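Local coordinates for beta-fructofuranosidase, insoluble isoenzyme CWINV1 (Arabidopsis thaliana, PDB 2OXB), which hydrolyses sucrose, 1-kestose and, less readily, neokestose and levan as a secreted cell-wall beta-fructofuranosidase of glycosyl hydrolase family 32, at residues A[33-38]-A[46-51]; A[100-105]-A[138-143]; A[241-246]-A[260-265]; A[374-379]-A[520-525]. The protein carries 1 engineered substitution. One frame throughout, in Å; residues are numbered along the deposited sequence.

Interaction 1: residues A[33-38]-A[46-51]; sequences FYQWNP and IVWAHS. With FRU (beta-D-fructofuranose), chain B.
The methyl of Ala49 sits over one face of the Tyr34 ring, CB 3.7 Å from the centroid and 26° off the normal, a CH-pi contact; it also meets Trp36 CB. Farther along, the Phe33 and His50 rings form an offset stack with centroids 4.0 Å apart and planes at 21°, while Trp48 approaches Phe33 at an oblique angle, its CE3 3.5 Å from Phe33 CB. Replacing His50 by an alanine is likely to cost the Phe33 ring its stacking partner and the Leu32 backbone oxygen its bond from the imidazole ND1. Outward, strands 29-36 and 47-53 run antiparallel as a hairpin: Trp36 N to Val47 O and Val47 N to Trp36 O, both 3.0 Å, close the hydrogen-bonded pair. At the polar edge the Gln35 chain bends at CG (chi2 -89°), so that OE1 accepts the fructose O6 hydroxyl at 2.8 Å, with Ile46 CG2 packed against the same amide. Gln35 NE2 bonds to Cys77 O and Asn21 OD1, which fixes the amide's rotation and presents its oxygen to the sugar. The chemistry thus grades from aromatic packing to a substrate-binding carboxamide held by its neighbours.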
# COMPACT_ATOMS: atom_id res chain seq x y z
N PHE A 33 -13.91 4.20 -4.43
CA PHE A 33 -14.81 4.66 -3.40
C PHE A 33 -13.85 4.74 -2.23
O PHE A 33 -12.64 4.63 -2.43
CB PHE A 33 -15.92 3.63 -3.16
CG PHE A 33 -16.72 3.28 -4.39
CD1 PHE A 33 -17.73 4.11 -4.85
CD2 PHE A 33 -16.46 2.11 -5.10
CE1 PHE A 33 -18.47 3.77 -5.98
CE2 PHE A 33 -17.20 1.78 -6.24
CZ PHE A 33 -18.20 2.61 -6.67
N TYR A 34 -14.37 4.95 -1.03
CA TYR A 34 -13.53 5.04 0.16
C TYR A 34 -14.26 5.57 1.37
O TYR A 34 -15.34 6.16 1.26
CB TYR A 34 -12.29 5.90 -0.09
CG TYR A 34 -12.58 7.30 -0.57
CD1 TYR A 34 -12.87 7.56 -1.91
CD2 TYR A 34 -12.53 8.37 0.31
CE1 TYR A 34 -13.10 8.86 -2.35
CE2 TYR A 34 -12.77 9.66 -0.12
CZ TYR A 34 -13.05 9.91 -1.44
OH TYR A 34 -13.28 11.21 -1.81
N GLN A 35 -13.66 5.33 2.52
CA GLN A 35 -14.20 5.78 3.79
C GLN A 35 -13.92 7.28 3.90
O GLN A 35 -12.76 7.71 3.92
CB GLN A 35 -13.53 5.00 4.92
CG GLN A 35 -13.63 3.48 4.79
CD GLN A 35 -14.88 2.90 5.43
OE1 GLN A 35 -14.96 2.78 6.65
NE2 GLN A 35 -15.85 2.54 4.61
N TRP A 36 -14.99 8.09 3.96
CA TRP A 36 -14.85 9.55 4.04
C TRP A 36 -15.84 10.22 5.01
O TRP A 36 -17.01 9.84 5.10
CB TRP A 36 -15.01 10.14 2.62
CG TRP A 36 -15.10 11.65 2.53
CD1 TRP A 36 -14.09 12.55 2.72
CD2 TRP A 36 -16.28 12.41 2.24
NE1 TRP A 36 -14.58 13.84 2.59
CE2 TRP A 36 -15.91 13.78 2.29
CE3 TRP A 36 -17.61 12.08 1.95
CZ2 TRP A 36 -16.83 14.81 2.06
CZ3 TRP A 36 -18.52 13.10 1.73
CH2 TRP A 36 -18.13 14.45 1.78
N ASN A 37 -15.35 11.21 5.76
CA ASN A 37 -16.20 11.93 6.69
C ASN A 37 -16.57 13.29 6.13
O ASN A 37 -15.74 14.20 6.02
CB ASN A 37 -15.51 12.14 8.04
CG ASN A 37 -16.27 13.12 8.92
OD1 ASN A 37 -17.47 13.34 8.73
ND2 ASN A 37 -15.58 13.72 9.88
N PRO A 38 -17.84 13.45 5.78
CA PRO A 38 -18.40 14.68 5.22
C PRO A 38 -18.57 15.79 6.23
O PRO A 38 -19.04 16.88 5.89
CB PRO A 38 -19.74 14.21 4.67
CG PRO A 38 -20.14 13.19 5.69
CD PRO A 38 -18.88 12.40 5.89
N ILE A 46 -18.58 8.02 8.52
CA ILE A 46 -17.97 7.40 7.35
C ILE A 46 -18.99 6.99 6.30
O ILE A 46 -20.01 6.36 6.60
CB ILE A 46 -17.12 6.18 7.76
CG1 ILE A 46 -15.86 6.65 8.49
CG2 ILE A 46 -16.72 5.38 6.53
CD1 ILE A 46 -15.01 7.61 7.67
N VAL A 47 -18.70 7.37 5.05
CA VAL A 47 -19.53 7.08 3.89
C VAL A 47 -18.63 6.65 2.74
O VAL A 47 -17.42 6.83 2.79
CB VAL A 47 -20.31 8.33 3.43
CG1 VAL A 47 -21.30 7.96 2.33
CG2 VAL A 47 -21.03 8.98 4.60
N TRP A 48 -19.24 6.10 1.69
CA TRP A 48 -18.49 5.68 0.51
C TRP A 48 -18.42 6.79 -0.53
O TRP A 48 -19.20 6.79 -1.49
CB TRP A 48 -19.11 4.41 -0.09
CG TRP A 48 -18.72 3.14 0.63
CD1 TRP A 48 -18.73 2.92 1.99
CD2 TRP A 48 -18.25 1.92 0.04
NE1 TRP A 48 -18.29 1.65 2.28
CE2 TRP A 48 -17.99 1.01 1.10
CE3 TRP A 48 -18.02 1.50 -1.27
CZ2 TRP A 48 -17.52 -0.29 0.87
CZ3 TRP A 48 -17.55 0.21 -1.49
CH2 TRP A 48 -17.30 -0.67 -0.43
N ALA A 49 -17.50 7.74 -0.34
CA ALA A 49 -17.32 8.83 -1.29
C ALA A 49 -16.88 8.19 -2.59
O ALA A 49 -16.23 7.14 -2.59
CB ALA A 49 -16.27 9.79 -0.80
N HIS A 50 -17.24 8.83 -3.71
CA HIS A 50 -16.92 8.31 -5.03
C HIS A 50 -16.07 9.24 -5.89
O HIS A 50 -16.02 10.44 -5.65
CB HIS A 50 -18.22 8.00 -5.78
CG HIS A 50 -18.05 7.06 -6.93
ND1 HIS A 50 -16.91 6.31 -7.13
CD2 HIS A 50 -18.91 6.69 -7.92
CE1 HIS A 50 -17.07 5.52 -8.17
NE2 HIS A 50 -18.28 5.73 -8.67
N SER A 51 -15.41 8.65 -6.88
CA SER A 51 -14.56 9.36 -7.83
C SER A 51 -14.31 8.35 -8.96
O SER A 51 -14.48 7.15 -8.75
CB SER A 51 -13.23 9.77 -7.18
OG SER A 51 -13.44 10.73 -6.14
C1 FRU B . -9.29 0.01 8.88
C2 FRU B . -10.68 -0.02 9.52
C3 FRU B . -11.54 -1.17 8.95
C4 FRU B . -12.94 -0.63 9.01
C5 FRU B . -12.70 0.86 8.81
C6 FRU B . -13.54 1.75 9.70
O1 FRU B . -8.54 -1.14 9.20
O2 FRU B . -10.77 -0.06 11.00
O3 FRU B . -11.44 -2.38 9.69
O4 FRU B . -13.77 -1.17 7.98
O5 FRU B . -11.34 1.14 9.11
O6 FRU B . -14.89 1.68 9.25

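Interaction 2: residues A[100-105]-A[138-143]; sequences KNQQVQ and INASSF. With NAG (2-acetamido-2-deoxy-beta-D-glucopyranose), chain E.
Gln103 lays its carboxamide along the backbone of the 139-142 turn, CD 3.5 Å from Ser141 C. The chain leaves with CG anti to the carbonyl carbon (chi1 -71°) and runs on extended, which takes OE1 to the amide of Phe143. There Phe143 N donates to Gln103 OE1 at 2.5 Å, the N-H reaching 35° above the plane of the amide. The backbone adds a second bond, Gln103 N to Ala140 O at 2.7 Å, so one residue binds the turn through its backbone and the residue just after it through its side chain. A leucine at Gln103 would probably leave the Phe143 N-H without its acceptor and the segment after the turn freer to shift. On one flank Ala140 CB rests against Gln102 CB at 3.5 Å; on the other, Phe143 CE2 meets Gln105 CG at 3.8 Å, and the Gln103 carbonyl oxygen lies at the ring edge. The segment folds as a type I turn closed by Ser142 N to Asn139 O at 2.6 Å, and Asn139 ND2 is covalently joined to the C1 of an N-acetylglucosamine. This is an N-glycosylated beta turn leading into the Arg-Asp-Pro motif of family 32, whose Arg144 and Asp145 bind substrate, tied to a strand of the preceding propeller sheet.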
# COMPACT_ATOMS: atom_id res chain seq x y z
N LYS A 100 -28.37 -2.27 16.23
CA LYS A 100 -27.85 -2.75 17.49
C LYS A 100 -26.36 -2.98 17.35
O LYS A 100 -25.84 -4.05 17.66
CB LYS A 100 -28.55 -4.05 17.94
CG LYS A 100 -28.45 -5.22 16.98
CD LYS A 100 -29.10 -6.49 17.58
CE LYS A 100 -29.30 -7.61 16.53
NZ LYS A 100 -29.92 -8.86 17.10
N ASN A 101 -25.68 -1.96 16.83
CA ASN A 101 -24.23 -2.01 16.64
C ASN A 101 -23.57 -3.39 16.51
O ASN A 101 -22.89 -3.84 17.43
CB ASN A 101 -23.58 -1.23 17.79
CG ASN A 101 -23.63 0.27 17.56
OD1 ASN A 101 -22.81 0.83 16.82
ND2 ASN A 101 -24.59 0.94 18.19
N GLN A 102 -23.76 -4.05 15.37
CA GLN A 102 -23.16 -5.36 15.13
C GLN A 102 -22.82 -5.52 13.65
O GLN A 102 -23.69 -5.43 12.78
CB GLN A 102 -24.08 -6.49 15.61
CG GLN A 102 -24.98 -7.11 14.55
CD GLN A 102 -25.98 -8.10 15.12
OE1 GLN A 102 -25.66 -8.90 16.00
NE2 GLN A 102 -27.20 -8.08 14.59
N GLN A 103 -21.55 -5.74 13.37
CA GLN A 103 -21.06 -5.88 12.01
C GLN A 103 -21.69 -6.92 11.11
O GLN A 103 -21.34 -8.11 11.15
CB GLN A 103 -19.56 -6.10 12.03
CG GLN A 103 -18.82 -4.87 12.43
CD GLN A 103 -17.51 -5.21 13.05
OE1 GLN A 103 -16.84 -6.14 12.61
NE2 GLN A 103 -17.12 -4.45 14.07
N VAL A 104 -22.61 -6.45 10.27
CA VAL A 104 -23.30 -7.30 9.32
C VAL A 104 -22.76 -7.04 7.92
O VAL A 104 -22.14 -6.00 7.66
CB VAL A 104 -24.83 -7.03 9.33
CG1 VAL A 104 -25.43 -7.49 10.63
CG2 VAL A 104 -25.09 -5.54 9.14
N GLN A 105 -22.99 -7.99 7.03
CA GLN A 105 -22.54 -7.89 5.65
C GLN A 105 -23.71 -7.67 4.73
O GLN A 105 -24.67 -8.44 4.75
CB GLN A 105 -21.81 -9.16 5.23
CG GLN A 105 -20.63 -9.43 6.09
CD GLN A 105 -19.70 -8.23 6.14
OE1 GLN A 105 -18.95 -8.07 7.10
NE2 GLN A 105 -19.74 -7.40 5.11
N ILE A 138 -20.03 -15.28 16.78
CA ILE A 138 -18.79 -14.57 16.59
C ILE A 138 -18.90 -13.13 17.06
O ILE A 138 -19.97 -12.52 16.97
CB ILE A 138 -18.37 -14.61 15.10
CG1 ILE A 138 -19.61 -14.69 14.21
CG2 ILE A 138 -17.42 -15.78 14.85
CD1 ILE A 138 -19.33 -14.90 12.74
N ASN A 139 -17.80 -12.60 17.59
CA ASN A 139 -17.73 -11.23 18.06
C ASN A 139 -18.43 -10.35 17.02
O ASN A 139 -17.84 -10.00 16.00
CB ASN A 139 -16.26 -10.79 18.18
CG ASN A 139 -15.74 -10.80 19.61
OD1 ASN A 139 -15.88 -11.79 20.32
ND2 ASN A 139 -15.11 -9.69 20.01
N ALA A 140 -19.69 -10.00 17.28
CA ALA A 140 -20.44 -9.17 16.35
C ALA A 140 -19.71 -7.85 16.09
O ALA A 140 -20.02 -7.13 15.15
CB ALA A 140 -21.83 -8.89 16.90
N SER A 141 -18.74 -7.53 16.95
CA SER A 141 -17.96 -6.31 16.82
C SER A 141 -16.63 -6.59 16.15
O SER A 141 -15.71 -5.78 16.21
CB SER A 141 -17.71 -5.69 18.20
OG SER A 141 -18.93 -5.31 18.80
N SER A 142 -16.53 -7.76 15.52
CA SER A 142 -15.31 -8.15 14.83
C SER A 142 -15.62 -9.09 13.68
O SER A 142 -15.12 -10.21 13.64
CB SER A 142 -14.33 -8.80 15.81
OG SER A 142 -13.21 -7.94 16.03
N PHE A 143 -16.44 -8.62 12.73
CA PHE A 143 -16.85 -9.38 11.55
C PHE A 143 -17.10 -8.43 10.37
O PHE A 143 -18.24 -8.24 9.93
CB PHE A 143 -18.14 -10.17 11.86
CG PHE A 143 -18.66 -10.97 10.70
CD1 PHE A 143 -17.85 -11.90 10.04
CD2 PHE A 143 -19.98 -10.83 10.29
CE1 PHE A 143 -18.36 -12.69 9.00
CE2 PHE A 143 -20.49 -11.62 9.25
CZ PHE A 143 -19.68 -12.54 8.61
C1 NAG E . -15.27 -9.18 21.37
C2 NAG E . -14.55 -7.83 21.51
C3 NAG E . -14.77 -7.22 22.92
C4 NAG E . -16.27 -7.19 23.24
C5 NAG E . -16.85 -8.59 23.06
C6 NAG E . -18.33 -8.64 23.33
C7 NAG E . -12.51 -7.24 20.38
C8 NAG E . -11.84 -5.97 20.87
N2 NAG E . -13.12 -7.99 21.29
O3 NAG E . -14.23 -5.91 22.98
O4 NAG E . -16.46 -6.74 24.57
O5 NAG E . -16.65 -9.05 21.71
O6 NAG E . -19.05 -8.50 22.12
O7 NAG E . -12.47 -7.55 19.19

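Interaction 3: residues A[241-246]-A[260-265]; sequences YYTIGT and FKMDGT
Met262 hooks over the gamma methyl of Thr243, the two side chains crossing at about a right angle. The thioether chain starts with CG anti to the carbonyl carbon (chi1 -66°) and then bends twice, at chi2 (-141°) and again at chi3 (53°). The second bend turns the terminal methyl back toward the strand, bringing Met262 CE to 3.4 Å from Thr243 CG2. The same threonine methyl is touched along the length of the chain, by Met262 CG at 3.6 Å and by Met262 SD at 3.7 Å, so the contact is a wrap of one apolar branch. Beyond it, CE rests 3.6 Å from Tyr241 O. Strand 240-248 lies between strands 226-234 and 253-256 in an antiparallel sheet of the family 32 beta-propeller, and 260-265 belongs to the loop leading out of that sheet across this strand; Leu230, on strand 226-234, also packs on Met262. No hydrogen bond links the two segments. Tyr241 instead offers its CB, 3.5 Å from Met262 O, while its hydroxyl is hydrogen-bonded to His239 ND1. Phe260 starts toward the strand at CB, but its ring swings off. Met262 N is anchored on Asp192 OD2, which places the residue at the root of its bent side chain.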
# COMPACT_ATOMS: atom_id res chain seq x y z
N TYR A 241 0.38 -7.34 6.06
CA TYR A 241 1.18 -8.55 5.82
C TYR A 241 0.54 -9.46 4.78
O TYR A 241 -0.67 -9.64 4.76
CB TYR A 241 1.34 -9.33 7.13
CG TYR A 241 2.01 -8.53 8.23
CD1 TYR A 241 1.30 -7.57 8.94
CD2 TYR A 241 3.36 -8.69 8.53
CE1 TYR A 241 1.92 -6.78 9.92
CE2 TYR A 241 3.99 -7.92 9.49
CZ TYR A 241 3.26 -6.96 10.18
OH TYR A 241 3.88 -6.15 11.12
N TYR A 242 1.34 -10.02 3.88
CA TYR A 242 0.76 -10.93 2.90
C TYR A 242 1.55 -12.20 3.03
O TYR A 242 2.44 -12.32 3.88
CB TYR A 242 0.83 -10.39 1.46
CG TYR A 242 2.22 -10.09 0.96
CD1 TYR A 242 2.97 -11.04 0.26
CD2 TYR A 242 2.82 -8.87 1.24
CE1 TYR A 242 4.28 -10.77 -0.13
CE2 TYR A 242 4.13 -8.59 0.86
CZ TYR A 242 4.86 -9.53 0.18
OH TYR A 242 6.16 -9.22 -0.16
N THR A 243 1.21 -13.16 2.19
CA THR A 243 1.89 -14.42 2.22
C THR A 243 1.47 -15.10 0.95
O THR A 243 0.35 -14.92 0.47
CB THR A 243 1.45 -15.25 3.42
OG1 THR A 243 1.34 -16.63 3.04
CG2 THR A 243 0.11 -14.75 3.96
N ILE A 244 2.40 -15.88 0.42
CA ILE A 244 2.21 -16.61 -0.82
C ILE A 244 2.13 -18.12 -0.54
O ILE A 244 2.76 -18.62 0.39
CB ILE A 244 3.38 -16.30 -1.76
CG1 ILE A 244 3.64 -14.78 -1.77
CG2 ILE A 244 3.07 -16.81 -3.15
CD1 ILE A 244 5.01 -14.35 -2.31
N GLY A 245 1.34 -18.84 -1.34
CA GLY A 245 1.21 -20.27 -1.15
C GLY A 245 0.39 -20.99 -2.20
O GLY A 245 0.52 -20.72 -3.39
N THR A 246 -0.46 -21.91 -1.77
CA THR A 246 -1.30 -22.65 -2.70
C THR A 246 -2.73 -22.61 -2.16
O THR A 246 -2.96 -22.05 -1.09
CB THR A 246 -0.83 -24.13 -2.81
OG1 THR A 246 0.58 -24.20 -2.50
CG2 THR A 246 -1.03 -24.65 -4.24
N PHE A 260 5.78 -20.37 6.47
CA PHE A 260 5.53 -18.93 6.51
C PHE A 260 4.13 -18.59 7.01
O PHE A 260 3.13 -18.76 6.29
CB PHE A 260 5.77 -18.31 5.12
CG PHE A 260 7.20 -17.86 4.89
CD1 PHE A 260 7.79 -16.90 5.72
CD2 PHE A 260 7.95 -18.38 3.84
CE1 PHE A 260 9.11 -16.48 5.51
CE2 PHE A 260 9.28 -17.96 3.63
CZ PHE A 260 9.86 -17.01 4.46
N LYS A 261 4.06 -18.11 8.26
CA LYS A 261 2.79 -17.71 8.88
C LYS A 261 2.42 -16.29 8.43
O LYS A 261 3.18 -15.65 7.71
CB LYS A 261 2.92 -17.73 10.42
CG LYS A 261 3.13 -19.11 11.02
CD LYS A 261 1.86 -19.97 10.98
CE LYS A 261 0.85 -19.57 12.06
NZ LYS A 261 -0.32 -20.49 12.09
N MET A 262 1.26 -15.81 8.85
CA MET A 262 0.84 -14.47 8.47
C MET A 262 1.37 -13.36 9.40
O MET A 262 1.14 -12.18 9.15
CB MET A 262 -0.68 -14.41 8.37
CG MET A 262 -1.24 -15.26 7.25
SD MET A 262 -2.63 -14.44 6.43
CE MET A 262 -1.85 -12.84 6.02
N ASP A 263 2.08 -13.76 10.45
CA ASP A 263 2.67 -12.83 11.42
C ASP A 263 3.84 -13.47 12.15
O ASP A 263 3.69 -14.50 12.81
CB ASP A 263 1.62 -12.39 12.45
CG ASP A 263 0.76 -13.54 12.92
OD1 ASP A 263 -0.13 -13.96 12.15
OD2 ASP A 263 0.98 -14.03 14.06
N GLY A 264 5.01 -12.85 12.03
CA GLY A 264 6.21 -13.37 12.68
C GLY A 264 7.36 -13.29 11.70
O GLY A 264 8.50 -12.98 12.07
N THR A 265 7.06 -13.56 10.44
CA THR A 265 8.05 -13.49 9.38
C THR A 265 7.36 -13.10 8.08
O THR A 265 7.92 -13.24 6.99
CB THR A 265 8.81 -14.85 9.22
OG1 THR A 265 7.87 -15.93 9.16
CG2 THR A 265 9.76 -15.07 10.38

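Interaction 4: residues A[374-379]-A[520-525]; sequences KVRDLE and SVDVLN
Lys374 and Asp522 lie side by side and point the same way from the sheet, and Arg376 slants across to them from the loop that follows. Their meeting point is one carboxylate oxygen. Arg376 NH1 makes a salt bridge to Asp522 OD2 at 3.2 Å, the guanidinium and carboxylate planes being 27° apart; Lys374 NZ makes a longer one to the same Asp522 OD2 at 3.7 Å. The arginine reaches it by setting CG between its backbone N and carbonyl carbon (chi1 60°) and then running straight from CG to NE, whereas the lysine is extended until a final bend at chi4 (-65°) turns NZ to the aspartate. Two cations on one oxygen would be expected to stabilise Asp522 as a charged group. Under the charges, Lys374 and Asp522 are an antiparallel hydrogen-bonded pair: Lys374 N to Asp522 O is 2.9 Å and Asp522 N to Lys374 O 3.1 Å, both nearly straight. Val375 and Val521 turn to the other face and cross obliquely, Val375 CG2 3.9 Å from Val521 CG1. That face meets Phe409, on a strand of a second sheet, which packs on both valines, and Leu406 joins it on Val375. The pair joins neighbouring inner strands at one end of a sheet, charged side chains on one surface and valines facing the second sheet on the other, consistent with the beta-sandwich of the C-terminal module of family 32 enzymes.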
# COMPACT_ATOMS: atom_id res chain seq x y z
N LYS A 374 26.33 2.68 -7.80
CA LYS A 374 27.31 1.66 -8.16
C LYS A 374 28.30 1.55 -7.02
O LYS A 374 28.89 2.53 -6.60
CB LYS A 374 28.04 2.06 -9.45
CG LYS A 374 29.35 1.34 -9.71
CD LYS A 374 30.04 1.87 -10.98
CE LYS A 374 31.50 1.40 -11.11
NZ LYS A 374 32.37 1.94 -10.01
N VAL A 375 28.47 0.33 -6.52
CA VAL A 375 29.39 0.09 -5.41
C VAL A 375 30.58 -0.75 -5.86
O VAL A 375 30.43 -1.89 -6.30
CB VAL A 375 28.67 -0.66 -4.26
CG1 VAL A 375 29.68 -1.06 -3.18
CG2 VAL A 375 27.60 0.21 -3.67
N ARG A 376 31.78 -0.18 -5.75
CA ARG A 376 32.98 -0.92 -6.12
C ARG A 376 33.56 -1.58 -4.88
O ARG A 376 33.42 -1.08 -3.77
CB ARG A 376 34.01 -0.00 -6.78
CG ARG A 376 34.51 1.16 -5.94
CD ARG A 376 35.77 1.73 -6.58
NE ARG A 376 36.27 2.90 -5.87
CZ ARG A 376 35.56 4.00 -5.67
NH1 ARG A 376 34.32 4.08 -6.13
NH2 ARG A 376 36.09 5.02 -5.01
N ASP A 377 34.20 -2.72 -5.08
CA ASP A 377 34.78 -3.46 -3.98
C ASP A 377 33.74 -3.62 -2.88
O ASP A 377 33.65 -2.80 -1.96
CB ASP A 377 36.01 -2.74 -3.43
CG ASP A 377 37.04 -3.70 -2.85
OD1 ASP A 377 37.93 -3.23 -2.12
OD2 ASP A 377 36.97 -4.92 -3.13
N LEU A 378 32.95 -4.68 -2.99
CA LEU A 378 31.91 -4.98 -2.02
C LEU A 378 32.54 -5.50 -0.74
O LEU A 378 31.91 -5.52 0.31
CB LEU A 378 30.95 -6.03 -2.59
CG LEU A 378 29.54 -5.59 -2.99
CD1 LEU A 378 28.92 -6.62 -3.87
CD2 LEU A 378 28.71 -5.38 -1.74
N GLU A 379 33.79 -5.95 -0.86
CA GLU A 379 34.53 -6.49 0.28
C GLU A 379 34.65 -5.46 1.39
O GLU A 379 34.69 -5.81 2.57
CB GLU A 379 35.93 -6.94 -0.15
CG GLU A 379 35.96 -8.29 -0.88
CD GLU A 379 35.46 -8.23 -2.32
OE1 GLU A 379 36.16 -7.61 -3.16
OE2 GLU A 379 34.39 -8.83 -2.62
N SER A 520 33.66 5.60 -0.60
CA SER A 520 32.94 6.46 -1.54
C SER A 520 32.25 5.62 -2.63
O SER A 520 32.86 4.72 -3.21
CB SER A 520 33.92 7.43 -2.20
OG SER A 520 34.56 8.26 -1.24
N VAL A 521 30.99 5.92 -2.91
CA VAL A 521 30.25 5.19 -3.95
C VAL A 521 30.06 6.09 -5.17
O VAL A 521 30.25 7.30 -5.07
CB VAL A 521 28.87 4.72 -3.46
CG1 VAL A 521 29.04 3.59 -2.45
CG2 VAL A 521 28.13 5.89 -2.82
N ASP A 522 29.68 5.50 -6.30
CA ASP A 522 29.48 6.27 -7.54
C ASP A 522 28.03 6.35 -8.02
O ASP A 522 27.22 5.44 -7.81
CB ASP A 522 30.35 5.70 -8.67
CG ASP A 522 31.80 6.18 -8.60
OD1 ASP A 522 32.04 7.40 -8.50
OD2 ASP A 522 32.71 5.33 -8.65
N VAL A 523 27.70 7.47 -8.66
CA VAL A 523 26.36 7.68 -9.21
C VAL A 523 26.44 7.35 -10.69
O VAL A 523 26.93 8.14 -11.49
CB VAL A 523 25.90 9.16 -9.02
CG1 VAL A 523 24.43 9.32 -9.41
CG2 VAL A 523 26.09 9.58 -7.56
N LEU A 524 25.98 6.16 -11.05
CA LEU A 524 26.02 5.73 -12.44
C LEU A 524 25.09 6.58 -13.28
O LEU A 524 25.33 6.81 -14.47
CB LEU A 524 25.59 4.27 -12.53
CG LEU A 524 25.84 3.60 -13.87
CD1 LEU A 524 27.31 3.31 -14.04
CD2 LEU A 524 25.03 2.32 -13.92
N ASN A 525 24.03 7.07 -12.65
CA ASN A 525 23.03 7.88 -13.31
C ASN A 525 22.01 8.35 -12.27
O ASN A 525 21.90 7.78 -11.19
CB ASN A 525 22.33 7.04 -14.38
CG ASN A 525 21.46 7.86 -15.29
OD1 ASN A 525 20.75 7.32 -16.13
ND2 ASN A 525 21.52 9.17 -15.13

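Interactions 1, 2 and 3 follow one another along the N-terminal family 32 region, each in a different sheet of the propeller: the hairpin 29-36/47-53, strand 103-110 with the loop before strand 157-165, and strand 240-248 with the loop after 253-256. Their centres are 21 Å (1 to 2), 26 Å (2 to 3) and 31 Å (1 to 3) apart, and none touches another. Interaction 1 bonds the fructose directly; the side chain of Gln103 in interaction 2 is about 7 Å from the bound fructose, and that of Tyr241 in interaction 3 about 12 Å. Interaction 4 comes last, in the C-terminal beta-sandwich, its centre 34 to 55 Å from the others, remote from the sugar-binding site.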